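Local structure of putative type III secretion protein YscO (Vibrio parahaemolyticus, 4MH6) at residues Ala55-Lys60 with Lys111-Glu116. The protein is probably a component of the bacterial type III secretion machinery, built as a long helical hairpin, but its precise role is not established. Sequence-based numbering, arbitrary orientation.
Sequences AAELQK and KQRVAE
A chi1 of 179° turns CG of L58 away from its own backbone N and carries CD1 toward helix 90-167, to 3.9 Å from CG1 of V114, the valine branch that likewise extends opposite its main-chain N. The two side chains cross at about a right angle, and CD1 also comes within 3.9 Å of the V114 carbonyl O. A long, forked leucine suits this place because its CB does not point straight at the partner helix, and the longer chain lets its end come nearer; the short branched valine, on a backbone whose CA is 6.3 Å from that of L58, meets it close to the main chain.

Beside this apolar pair lie opposite charges. R113, bent at chi2 and chi3, brings its guanidinium round toward E57, whose OE2 sits at the guanidinium edge, near its plane, 4.1 Å from NH1. That is too long for a salt bridge, and the carboxylate and guanidinium planes are 48° apart. A water links them instead, donating to E57 OE2 at 2.9 Å and accepting a weak bond from R113 NH1; long, flexible charged chains suit this surface edge, where they can reach past the apolar pair and share a water.

The contact joins helices 18-84 and 90-167, the two arms of a long antiparallel helical hairpin, both segments lying in the part predicted to be coiled coil. L58 continues onto V117, K118 and L121, while V114 also touches A61 and E62, so the contact continues along both helices.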
ATOM      1  N   ALA A  55      -0.661  -3.085  10.771  1.00 24.23           N
ATOM      2  CA  ALA A  55      -0.097  -4.209  11.507  1.00 24.69           C
ATOM      3  C   ALA A  55       0.079  -3.840  12.973  1.00 25.34           C
ATOM      4  O   ALA A  55      -0.132  -4.664  13.854  1.00 26.08           O
ATOM      5  CB  ALA A  55       1.237  -4.620  10.906  1.00 25.10           C
ATOM      6  N   ALA A  56       0.468  -2.592  13.228  1.00 26.10           N
ATOM      7  CA  ALA A  56       0.672  -2.117  14.592  1.00 27.52           C
ATOM      8  C   ALA A  56      -0.658  -2.082  15.296  1.00 29.17           C
ATOM      9  O   ALA A  56      -0.748  -2.429  16.452  1.00 29.24           O
ATOM     10  CB  ALA A  56       1.311  -0.737  14.598  1.00 28.17           C
ATOM     11  N   GLU A  57      -1.687  -1.634  14.588  1.00 32.81           N
ATOM     12  CA  GLU A  57      -3.039  -1.588  15.136  1.00 37.18           C
ATOM     13  C   GLU A  57      -3.568  -2.982  15.447  1.00 35.46           C
ATOM     14  O   GLU A  57      -4.285  -3.181  16.438  1.00 34.97           O
ATOM     15  CB  GLU A  57      -3.984  -0.852  14.184  1.00 42.84           C
ATOM     16  CG  GLU A  57      -3.951   0.656  14.356  1.00 49.42           C
ATOM     17  CD  GLU A  57      -4.489   1.098  15.726  1.00 63.46           C
ATOM     18  OE1 GLU A  57      -4.180   2.251  16.116  1.00 74.24           O
ATOM     19  OE2 GLU A  57      -5.213   0.301  16.426  1.00 67.00           O
ATOM     20  N   LEU A  58      -3.189  -3.939  14.600  1.00 33.56           N
ATOM     21  CA  LEU A  58      -3.594  -5.329  14.771  1.00 33.83           C
ATOM     22  C   LEU A  58      -2.999  -5.875  16.021  1.00 33.56           C
ATOM     23  O   LEU A  58      -3.687  -6.456  16.834  1.00 34.25           O
ATOM     24  CB  LEU A  58      -3.141  -6.180  13.587  1.00 33.15           C
ATOM     25  CG  LEU A  58      -3.481  -7.674  13.662  1.00 35.00           C
ATOM     26  CD1 LEU A  58      -4.949  -7.942  13.995  1.00 36.44           C
ATOM     27  CD2 LEU A  58      -3.081  -8.372  12.365  1.00 36.14           C
ATOM     28  N   GLN A  59      -1.704  -5.655  16.162  1.00 40.26           N
ATOM     29  CA  GLN A  59      -0.936  -6.096  17.312  1.00 44.33           C
ATOM     30  C   GLN A  59      -1.630  -5.608  18.613  1.00 41.24           C
ATOM     31  O   GLN A  59      -1.875  -6.405  19.517  1.00 37.56           O
ATOM     32  CB  GLN A  59       0.500  -5.577  17.156  1.00 53.97           C
ATOM     33  CG  GLN A  59       1.570  -6.436  17.801  1.00 67.92           C
ATOM     34  CD  GLN A  59       1.547  -6.411  19.316  1.00 83.00           C
ATOM     35  OE1 GLN A  59       1.405  -7.461  19.970  1.00 90.51           O
ATOM     36  NE2 GLN A  59       1.662  -5.208  19.892  1.00 91.23           N
ATOM     37  N   LYS A  60      -2.000  -4.320  18.667  1.00 41.30           N
ATOM     38  CA  LYS A  60      -2.693  -3.727  19.832  1.00 40.26           C
ATOM     39  C   LYS A  60      -4.042  -4.340  20.078  1.00 37.32           C
ATOM     40  O   LYS A  60      -4.415  -4.601  21.227  1.00 35.80           O
ATOM     41  CB  LYS A  60      -2.919  -2.228  19.642  1.00 44.74           C
ATOM     42  CG  LYS A  60      -1.648  -1.412  19.675  1.00 52.40           C
ATOM     43  CD  LYS A  60      -1.918   0.059  19.412  1.00 61.08           C
ATOM     44  CE  LYS A  60      -0.608   0.837  19.365  1.00 67.44           C
ATOM     45  NZ  LYS A  60      -0.806   2.257  18.956  1.00 72.32           N
ATOM     46  N   LYS A 111     -13.042  -8.842  19.838  1.00 34.36           N
ATOM     47  CA  LYS A 111     -12.677  -9.867  18.863  1.00 36.72           C
ATOM     48  C   LYS A 111     -13.080  -9.417  17.468  1.00 39.36           C
ATOM     49  O   LYS A 111     -12.462  -9.797  16.478  1.00 41.81           O
ATOM     50  CB  LYS A 111     -13.394 -11.185  19.098  1.00 40.01           C
ATOM     51  CG  LYS A 111     -13.131 -11.920  20.400  1.00 42.81           C
ATOM     52  CD  LYS A 111     -13.285 -13.401  20.108  1.00 48.55           C
ATOM     53  CE  LYS A 111     -13.073 -14.302  21.306  1.00 55.80           C
ATOM     54  NZ  LYS A 111     -14.281 -14.396  22.180  1.00 59.38           N
ATOM     55  N   GLN A 112     -14.162  -8.643  17.399  1.00 41.30           N
ATOM     56  CA  GLN A 112     -14.687  -8.129  16.146  1.00 43.61           C
ATOM     57  C   GLN A 112     -13.684  -7.137  15.564  1.00 41.56           C
ATOM     58  O   GLN A 112     -13.426  -7.148  14.373  1.00 41.36           O
ATOM     59  CB  GLN A 112     -16.059  -7.469  16.398  1.00 47.59           C
ATOM     60  CG  GLN A 112     -16.751  -6.880  15.175  1.00 54.15           C
ATOM     61  CD  GLN A 112     -17.030  -7.914  14.093  1.00 59.74           C
ATOM     62  OE1 GLN A 112     -17.330  -9.066  14.393  1.00 62.98           O
ATOM     63  NE2 GLN A 112     -16.941  -7.498  12.822  1.00 64.16           N
ATOM     64  N   ARG A 113     -13.143  -6.276  16.418  1.00 40.12           N
ATOM     65  CA  ARG A 113     -12.130  -5.308  16.027  1.00 41.17           C
ATOM     66  C   ARG A 113     -10.914  -6.045  15.408  1.00 37.72           C
ATOM     67  O   ARG A 113     -10.389  -5.613  14.382  1.00 38.54           O
ATOM     68  CB  ARG A 113     -11.673  -4.551  17.255  1.00 44.45           C
ATOM     69  CG  ARG A 113     -10.604  -3.470  17.076  1.00 51.21           C
ATOM     70  CD  ARG A 113     -11.142  -2.087  16.706  1.00 58.45           C
ATOM     71  NE  ARG A 113     -11.101  -1.758  15.284  1.00 63.98           N
ATOM     72  CZ  ARG A 113     -10.151  -1.008  14.713  1.00 69.49           C
ATOM     73  NH1 ARG A 113      -9.148  -0.497  15.428  1.00 69.65           N
ATOM     74  NH2 ARG A 113     -10.201  -0.763  13.411  1.00 76.67           N
ATOM     75  N   VAL A 114     -10.476  -7.151  16.017  1.00 33.84           N
ATOM     76  CA  VAL A 114      -9.320  -7.905  15.482  1.00 32.48           C
ATOM     77  C   VAL A 114      -9.609  -8.434  14.089  1.00 32.92           C
ATOM     78  O   VAL A 114      -8.777  -8.336  13.191  1.00 33.13           O
ATOM     79  CB  VAL A 114      -8.893  -9.085  16.380  1.00 32.41           C
ATOM     80  CG1 VAL A 114      -7.879  -9.952  15.672  1.00 33.99           C
ATOM     81  CG2 VAL A 114      -8.311  -8.589  17.685  1.00 33.05           C
ATOM     82  N   ALA A 115     -10.786  -9.013  13.924  1.00 34.11           N
ATOM     83  CA  ALA A 115     -11.201  -9.541  12.648  1.00 36.41           C
ATOM     84  C   ALA A 115     -11.185  -8.412  11.599  1.00 37.18           C
ATOM     85  O   ALA A 115     -10.606  -8.564  10.509  1.00 37.13           O
ATOM     86  CB  ALA A 115     -12.596 -10.128  12.781  1.00 38.50           C
ATOM     87  N   GLU A 116     -11.818  -7.286  11.952  1.00 37.99           N
ATOM     88  CA  GLU A 116     -11.907  -6.111  11.073  1.00 40.45           C
ATOM     89  C   GLU A 116     -10.534  -5.604  10.675  1.00 38.03           C
ATOM     90  O   GLU A 116     -10.316  -5.303   9.494  1.00 39.05           O
ATOM     91  CB  GLU A 116     -12.760  -4.994  11.708  1.00 44.02           C
ATOM     92  CG  GLU A 116     -14.266  -5.293  11.634  1.00 50.96           C
ATOM     93  CD  GLU A 116     -15.157  -4.339  12.446  1.00 56.67           C
ATOM     94  OE1 GLU A 116     -14.840  -4.042  13.628  1.00 58.80           O
ATOM     95  OE2 GLU A 116     -16.224  -3.936  11.924  1.00 63.33           O
TER
HETATM   96  O   HOH W   1      -7.104  -1.179  17.961  1.00 48.88           O